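Local coordinates for protein D-glycero-D-manno-heptose 1-phosphate kinase (Bacteroides thetaiotaomicron, PDB 3K85) that is a GHMP-family kinase that probably transfers phosphate from ATP to a heptose phosphate or related sugar, at residues Asn86-Ile89 / Arg90-Leu94; Trp190-Asp193 / Glu194-Ser198. All coordinates share one frame; numbering follows the deposited sequence.

Interaction 1 of 2, residues Asn86-Ile89 / Arg90-Leu94; sequences NRII and RDYRL
Arg87 and Asp91, one helical turn apart, form a salt bridge in which NH1 of Arg87 lies 2.5 Å from OD2 of Asp91. The carboxylate meets the edge of the guanidinium, close to its plane, but is turned almost perpendicular to it (88°). A bend at chi2 (74°) swings the Arg87 chain along the helix to its partner, and a water that donates to Asp91 OD2 also takes a weak bond from Arg87 NH2. The Arg90 guanidinium folds back over the same turn, its NH2 3.4 Å from CD of Arg87; Asp151, bonded to that NH2, probably offsets the closeness of the two positive groups.

Apolar contact centres on Ile88: its CG2 touches both Tyr92 CD2 (4.0 Å) and Leu94 CD1 (4.1 Å), while the tyrosine turns its ring edge to the Ile88 carbonyl.

Backbone bonds close the helix with a Schellman motif. Leu94 N reaches back to Ile89 O (3.0 Å), and Arg93 N bonds Arg90 O; Arg93, with positive phi, is the C-prime residue.

This is the C-terminal end of helix 79-91. Leu124 and Leu131 of helix 115-131 meet Ile88, whereas Leu143 and Ile147 of helix 137-151 touch Arg87, and Glu146 of that helix is its second acidic partner.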
ATOM      1  N   ASN A  86     -32.371  -4.636   8.904  1.00 33.03           N
ATOM      2  CA  ASN A  86     -33.080  -5.824   8.423  1.00 34.08           C
ATOM      3  C   ASN A  86     -32.108  -6.926   7.997  1.00 36.33           C
ATOM      4  O   ASN A  86     -32.220  -8.088   8.436  1.00 34.52           O
ATOM      5  CB  ASN A  86     -34.014  -5.463   7.256  1.00 33.00           C
ATOM      6  CG  ASN A  86     -35.210  -4.619   7.698  1.00 31.11           C
ATOM      7  OD1 ASN A  86     -35.651  -4.697   8.846  1.00 28.99           O
ATOM      8  ND2 ASN A  86     -35.742  -3.824   6.781  1.00 28.93           N
ATOM      9  N   ARG A  87     -31.152  -6.541   7.153  1.00 35.79           N
ATOM     10  CA  ARG A  87     -30.134  -7.443   6.635  1.00 36.25           C
ATOM     11  C   ARG A  87     -29.390  -8.157   7.758  1.00 36.61           C
ATOM     12  O   ARG A  87     -29.146  -9.360   7.664  1.00 38.39           O
ATOM     13  CB  ARG A  87     -29.135  -6.660   5.782  1.00 38.99           C
ATOM     14  CG  ARG A  87     -28.332  -7.504   4.802  1.00 40.04           C
ATOM     15  CD  ARG A  87     -29.190  -7.935   3.616  1.00 39.67           C
ATOM     16  NE  ARG A  87     -28.367  -8.297   2.465  1.00 37.26           N
ATOM     17  CZ  ARG A  87     -27.580  -9.361   2.438  1.00 40.06           C
ATOM     18  NH1 ARG A  87     -27.530 -10.162   3.496  1.00 40.00           N
ATOM     19  NH2 ARG A  87     -26.824  -9.607   1.373  1.00 39.90           N
ATOM     20  N   ILE A  88     -29.030  -7.422   8.814  1.00 34.55           N
ATOM     21  CA  ILE A  88     -28.306  -8.006   9.947  1.00 32.98           C
ATOM     22  C   ILE A  88     -29.207  -8.942  10.746  1.00 33.59           C
ATOM     23  O   ILE A  88     -28.755  -9.977  11.252  1.00 30.95           O
ATOM     24  CB  ILE A  88     -27.720  -6.909  10.928  1.00 31.74           C
ATOM     25  CG1 ILE A  88     -26.641  -6.070  10.231  1.00 28.80           C
ATOM     26  CG2 ILE A  88     -27.082  -7.576  12.142  1.00 30.77           C
ATOM     27  CD1 ILE A  88     -25.489  -6.891   9.682  1.00 28.42           C
ATOM     28  N   ILE A  89     -30.480  -8.578  10.880  1.00 35.52           N
ATOM     29  CA  ILE A  89     -31.408  -9.443  11.618  1.00 36.38           C
ATOM     30  C   ILE A  89     -31.564 -10.764  10.871  1.00 35.29           C
ATOM     31  O   ILE A  89     -31.590 -11.826  11.491  1.00 35.46           O
ATOM     32  CB  ILE A  89     -32.813  -8.798  11.788  1.00 36.50           C
ATOM     33  CG1 ILE A  89     -32.717  -7.550  12.671  1.00 35.45           C
ATOM     34  CG2 ILE A  89     -33.775  -9.808  12.429  1.00 36.99           C
ATOM     35  CD1 ILE A  89     -32.302  -7.838  14.103  1.00 34.86           C
ATOM     36  N   ARG A  90     -31.651 -10.689   9.541  1.00 34.26           N
ATOM     37  CA  ARG A  90     -31.794 -11.879   8.711  1.00 36.04           C
ATOM     38  C   ARG A  90     -30.537 -12.738   8.669  1.00 36.57           C
ATOM     39  O   ARG A  90     -30.557 -13.904   9.068  1.00 35.54           O
ATOM     40  CB  ARG A  90     -32.160 -11.499   7.275  1.00 36.85           C
ATOM     41  CG  ARG A  90     -33.533 -10.904   7.121  1.00 37.19           C
ATOM     42  CD  ARG A  90     -34.051 -11.190   5.736  1.00 37.89           C
ATOM     43  NE  ARG A  90     -33.232 -10.573   4.705  1.00 40.56           N
ATOM     44  CZ  ARG A  90     -33.233  -9.273   4.434  1.00 41.81           C
ATOM     45  NH1 ARG A  90     -34.019  -8.450   5.126  1.00 41.11           N
ATOM     46  NH2 ARG A  90     -32.459  -8.797   3.465  1.00 39.91           N
ATOM     47  N   ASP A  91     -29.449 -12.157   8.175  1.00 36.60           N
ATOM     48  CA  ASP A  91     -28.186 -12.867   8.059  1.00 36.49           C
ATOM     49  C   ASP A  91     -27.723 -13.572   9.316  1.00 35.33           C
ATOM     50  O   ASP A  91     -27.104 -14.629   9.246  1.00 35.64           O
ATOM     51  CB  ASP A  91     -27.093 -11.920   7.577  1.00 37.41           C
ATOM     52  CG  ASP A  91     -27.152 -11.695   6.086  1.00 39.95           C
ATOM     53  OD1 ASP A  91     -28.054 -12.277   5.441  1.00 41.85           O
ATOM     54  OD2 ASP A  91     -26.306 -10.944   5.560  1.00 42.21           O
ATOM     55  N   TYR A  92     -28.024 -13.004  10.471  1.00 35.55           N
ATOM     56  CA  TYR A  92     -27.599 -13.628  11.708  1.00 37.18           C
ATOM     57  C   TYR A  92     -28.747 -14.259  12.502  1.00 38.56           C
ATOM     58  O   TYR A  92     -28.543 -14.748  13.622  1.00 38.43           O
ATOM     59  CB  TYR A  92     -26.804 -12.601  12.531  1.00 37.46           C
ATOM     60  CG  TYR A  92     -25.543 -12.202  11.801  1.00 36.21           C
ATOM     61  CD1 TYR A  92     -24.423 -13.039  11.813  1.00 37.76           C
ATOM     62  CD2 TYR A  92     -25.515 -11.076  10.976  1.00 34.99           C
ATOM     63  CE1 TYR A  92     -23.313 -12.775  11.021  1.00 35.27           C
ATOM     64  CE2 TYR A  92     -24.410 -10.801  10.174  1.00 34.19           C
ATOM     65  CZ  TYR A  92     -23.313 -11.660  10.200  1.00 36.52           C
ATOM     66  OH  TYR A  92     -22.231 -11.440   9.382  1.00 37.00           O
ATOM     67  N   ARG A  93     -29.941 -14.266  11.901  1.00 39.13           N
ATOM     68  CA  ARG A  93     -31.134 -14.855  12.515  1.00 40.38           C
ATOM     69  C   ARG A  93     -31.281 -14.406  13.960  1.00 39.64           C
ATOM     70  O   ARG A  93     -31.430 -15.228  14.861  1.00 39.22           O
ATOM     71  CB  ARG A  93     -31.032 -16.379  12.483  1.00 42.11           C
ATOM     72  CG  ARG A  93     -30.701 -16.988  11.129  1.00 46.77           C
ATOM     73  CD  ARG A  93     -30.442 -18.490  11.293  1.00 52.10           C
ATOM     74  NE  ARG A  93     -31.362 -19.081  12.272  1.00 58.04           N
ATOM     75  CZ  ARG A  93     -31.436 -20.377  12.573  1.00 59.69           C
ATOM     76  NH1 ARG A  93     -30.640 -21.252  11.968  1.00 61.54           N
ATOM     77  NH2 ARG A  93     -32.303 -20.798  13.491  1.00 59.08           N
ATOM     78  N   LEU A  94     -31.259 -13.100  14.181  1.00 42.64           N
ATOM     79  CA  LEU A  94     -31.345 -12.560  15.536  1.00 45.42           C
ATOM     80  C   LEU A  94     -32.750 -12.172  15.982  1.00 47.04           C
ATOM     81  O   LEU A  94     -33.610 -11.863  15.155  1.00 46.80           O
ATOM     82  CB  LEU A  94     -30.427 -11.341  15.645  1.00 45.47           C
ATOM     83  CG  LEU A  94     -29.017 -11.549  15.085  1.00 46.09           C
ATOM     84  CD1 LEU A  94     -28.276 -10.219  15.041  1.00 45.27           C
ATOM     85  CD2 LEU A  94     -28.277 -12.571  15.949  1.00 46.46           C
TER
HETATM   86  O   HOH W   1     -25.076 -11.443   3.261  1.00 41.01           O

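Interaction 2 of 2, residues Trp190-Asp193 / Glu194-Ser198; sequences WIVD and ELESS
Trp190 and Glu194 meet at the indole, where CB of Glu194 approaches CE3 obliquely at 4.3 Å. One face of the indole is occupied by its own neighbour, Ile191, whose CG1 stands 3.4 Å above the ring centre. With CG set between its backbone N and carbonyl carbon (chi1 79°), the indole of Trp190 lies against the flank of the helix, one face on the isoleucine.

The other flat groups are carboxylates. OD1 of Asp193 comes within 3.6 Å of OE1 of Glu196, with the two planes 49° apart; two negative charges so close may raise the pKa of one of the carboxylates. OE2 of Glu196 accepts a hydrogen bond from the backbone N of Phe331. Val192 runs alongside the glutamate and points the same way, its CG1 3.9 Å from CD. CG of Glu196 sits beside its own backbone N (chi1 -63°), and from there the extended chain keeps beside the valine as far as the carboxylate.

Regular backbone bonds run from Glu194 N to Trp190 O, from Leu195 N to Ile191 O and from Glu196 N to Val192 O. Ser197 N continues the series to Asp193 O at 3.0 Å. In the last turn, OG of Ser198 donates to Glu194 O at 2.8 Å, so a serine side chain takes up a carbonyl where the helix runs out.

Phe254 of helix 251-264 and Phe331 touch Leu195, while Pro309 of helix 309-320 meets Glu194 and both serines. The arrangement is the C-terminal end of an amphipathic alpha-helix, helix 189-197, which packs against neighbouring helices and leads directly into strand 199-202 of a three-stranded antiparallel sheet.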
ATOM      1  N   TRP A 190       4.980  13.193   2.250  1.00 22.64           N
ATOM      2  CA  TRP A 190       5.220  14.372   1.443  1.00 22.46           C
ATOM      3  C   TRP A 190       4.400  14.411   0.157  1.00 21.51           C
ATOM      4  O   TRP A 190       4.094  15.487  -0.351  1.00 21.41           O
ATOM      5  CB  TRP A 190       6.708  14.518   1.119  1.00 22.43           C
ATOM      6  CG  TRP A 190       7.203  13.634   0.020  1.00 25.05           C
ATOM      7  CD1 TRP A 190       7.839  12.440   0.156  1.00 25.75           C
ATOM      8  CD2 TRP A 190       7.132  13.892  -1.390  1.00 25.89           C
ATOM      9  NE1 TRP A 190       8.174  11.936  -1.074  1.00 26.77           N
ATOM     10  CE2 TRP A 190       7.753  12.808  -2.043  1.00 28.63           C
ATOM     11  CE3 TRP A 190       6.605  14.932  -2.163  1.00 24.37           C
ATOM     12  CZ2 TRP A 190       7.863  12.734  -3.442  1.00 27.47           C
ATOM     13  CZ3 TRP A 190       6.712  14.856  -3.555  1.00 25.44           C
ATOM     14  CH2 TRP A 190       7.337  13.765  -4.175  1.00 26.44           C
ATOM     15  N   ILE A 191       4.042  13.249  -0.377  1.00 22.32           N
ATOM     16  CA  ILE A 191       3.238  13.204  -1.605  1.00 22.50           C
ATOM     17  C   ILE A 191       1.812  13.623  -1.247  1.00 22.24           C
ATOM     18  O   ILE A 191       1.157  14.376  -1.976  1.00 22.23           O
ATOM     19  CB  ILE A 191       3.228  11.773  -2.217  1.00 22.49           C
ATOM     20  CG1 ILE A 191       4.624  11.439  -2.746  1.00 18.57           C
ATOM     21  CG2 ILE A 191       2.184  11.667  -3.323  1.00 19.02           C
ATOM     22  CD1 ILE A 191       4.752  10.015  -3.220  1.00 18.20           C
ATOM     23  N   VAL A 192       1.350  13.145  -0.101  1.00 21.71           N
ATOM     24  CA  VAL A 192       0.014  13.466   0.367  1.00 23.24           C
ATOM     25  C   VAL A 192      -0.089  14.955   0.648  1.00 24.72           C
ATOM     26  O   VAL A 192      -1.060  15.596   0.237  1.00 23.67           O
ATOM     27  CB  VAL A 192      -0.327  12.688   1.640  1.00 22.98           C
ATOM     28  CG1 VAL A 192      -1.728  13.059   2.122  1.00 21.57           C
ATOM     29  CG2 VAL A 192      -0.234  11.200   1.358  1.00 22.61           C
ATOM     30  N   ASP A 193       0.900  15.501   1.357  1.00 25.20           N
ATOM     31  CA  ASP A 193       0.919  16.934   1.648  1.00 27.90           C
ATOM     32  C   ASP A 193       1.028  17.744   0.348  1.00 27.88           C
ATOM     33  O   ASP A 193       0.364  18.770   0.185  1.00 28.95           O
ATOM     34  CB  ASP A 193       2.098  17.301   2.564  1.00 28.84           C
ATOM     35  CG  ASP A 193       1.837  16.957   4.012  1.00 30.17           C
ATOM     36  OD1 ASP A 193       0.718  17.215   4.501  1.00 32.85           O
ATOM     37  OD2 ASP A 193       2.758  16.443   4.671  1.00 32.59           O
ATOM     38  N   GLU A 194       1.866  17.285  -0.575  1.00 28.02           N
ATOM     39  CA  GLU A 194       2.019  17.992  -1.841  1.00 29.76           C
ATOM     40  C   GLU A 194       0.707  17.983  -2.602  1.00 31.04           C
ATOM     41  O   GLU A 194       0.312  19.003  -3.162  1.00 30.66           O
ATOM     42  CB  GLU A 194       3.094  17.344  -2.711  1.00 30.26           C
ATOM     43  CG  GLU A 194       3.346  18.085  -4.022  1.00 29.90           C
ATOM     44  CD  GLU A 194       3.946  19.474  -3.815  1.00 31.89           C
ATOM     45  OE1 GLU A 194       4.050  19.923  -2.651  1.00 32.12           O
ATOM     46  OE2 GLU A 194       4.311  20.122  -4.823  1.00 31.03           O
ATOM     47  N   LEU A 195       0.041  16.827  -2.632  1.00 29.98           N
ATOM     48  CA  LEU A 195      -1.224  16.707  -3.340  1.00 29.26           C
ATOM     49  C   LEU A 195      -2.300  17.560  -2.672  1.00 30.78           C
ATOM     50  O   LEU A 195      -3.087  18.214  -3.358  1.00 30.68           O
ATOM     51  CB  LEU A 195      -1.682  15.241  -3.395  1.00 29.53           C
ATOM     52  CG  LEU A 195      -2.803  14.946  -4.404  1.00 30.99           C
ATOM     53  CD1 LEU A 195      -2.249  14.999  -5.830  1.00 28.26           C
ATOM     54  CD2 LEU A 195      -3.403  13.583  -4.131  1.00 31.91           C
ATOM     55  N   GLU A 196      -2.338  17.556  -1.341  1.00 30.13           N
ATOM     56  CA  GLU A 196      -3.337  18.346  -0.628  1.00 32.48           C
ATOM     57  C   GLU A 196      -3.183  19.846  -0.881  1.00 33.08           C
ATOM     58  O   GLU A 196      -4.179  20.554  -1.019  1.00 34.45           O
ATOM     59  CB  GLU A 196      -3.289  18.069   0.878  1.00 32.84           C
ATOM     60  CG  GLU A 196      -3.633  16.632   1.246  1.00 36.68           C
ATOM     61  CD  GLU A 196      -3.602  16.373   2.744  1.00 37.34           C
ATOM     62  OE1 GLU A 196      -2.637  16.810   3.413  1.00 39.89           O
ATOM     63  OE2 GLU A 196      -4.535  15.720   3.250  1.00 35.90           O
ATOM     64  N   SER A 197      -1.953  20.344  -0.953  1.00 32.95           N
ATOM     65  CA  SER A 197      -1.767  21.776  -1.201  1.00 34.58           C
ATOM     66  C   SER A 197      -1.947  22.129  -2.686  1.00 33.51           C
ATOM     67  O   SER A 197      -1.975  23.302  -3.057  1.00 32.69           O
ATOM     68  CB  SER A 197      -0.389  22.232  -0.710  1.00 34.30           C
ATOM     69  OG  SER A 197       0.645  21.531  -1.361  1.00 37.13           O
ATOM     70  N   SER A 198      -2.085  21.096  -3.517  1.00 32.76           N
ATOM     71  CA  SER A 198      -2.277  21.250  -4.952  1.00 31.94           C
ATOM     72  C   SER A 198      -3.737  21.024  -5.353  1.00 32.67           C
ATOM     73  O   SER A 198      -4.053  20.995  -6.540  1.00 32.44           O
ATOM     74  CB  SER A 198      -1.410  20.244  -5.718  1.00 31.84           C
ATOM     75  OG  SER A 198      -0.030  20.464  -5.517  1.00 33.72           O
TER

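How the interactions relate
The two contacts lie on opposite sides of the chain's centre, their centres 43 Å apart and their nearest atoms about 31 Å apart, and they do not touch. Interaction 1 comes first along the chain, at the end of helix 79-91 within the GHMP kinase N-terminal domain; interaction 2 follows about a hundred residues later, at the end of helix 189-197. They share neither helix nor sheet. The first helix neighbours helices 115-131 and 137-151, the second helices 251-264 and 309-320. Each therefore finishes a helix in a separate part of the fold, with no direct contact between them.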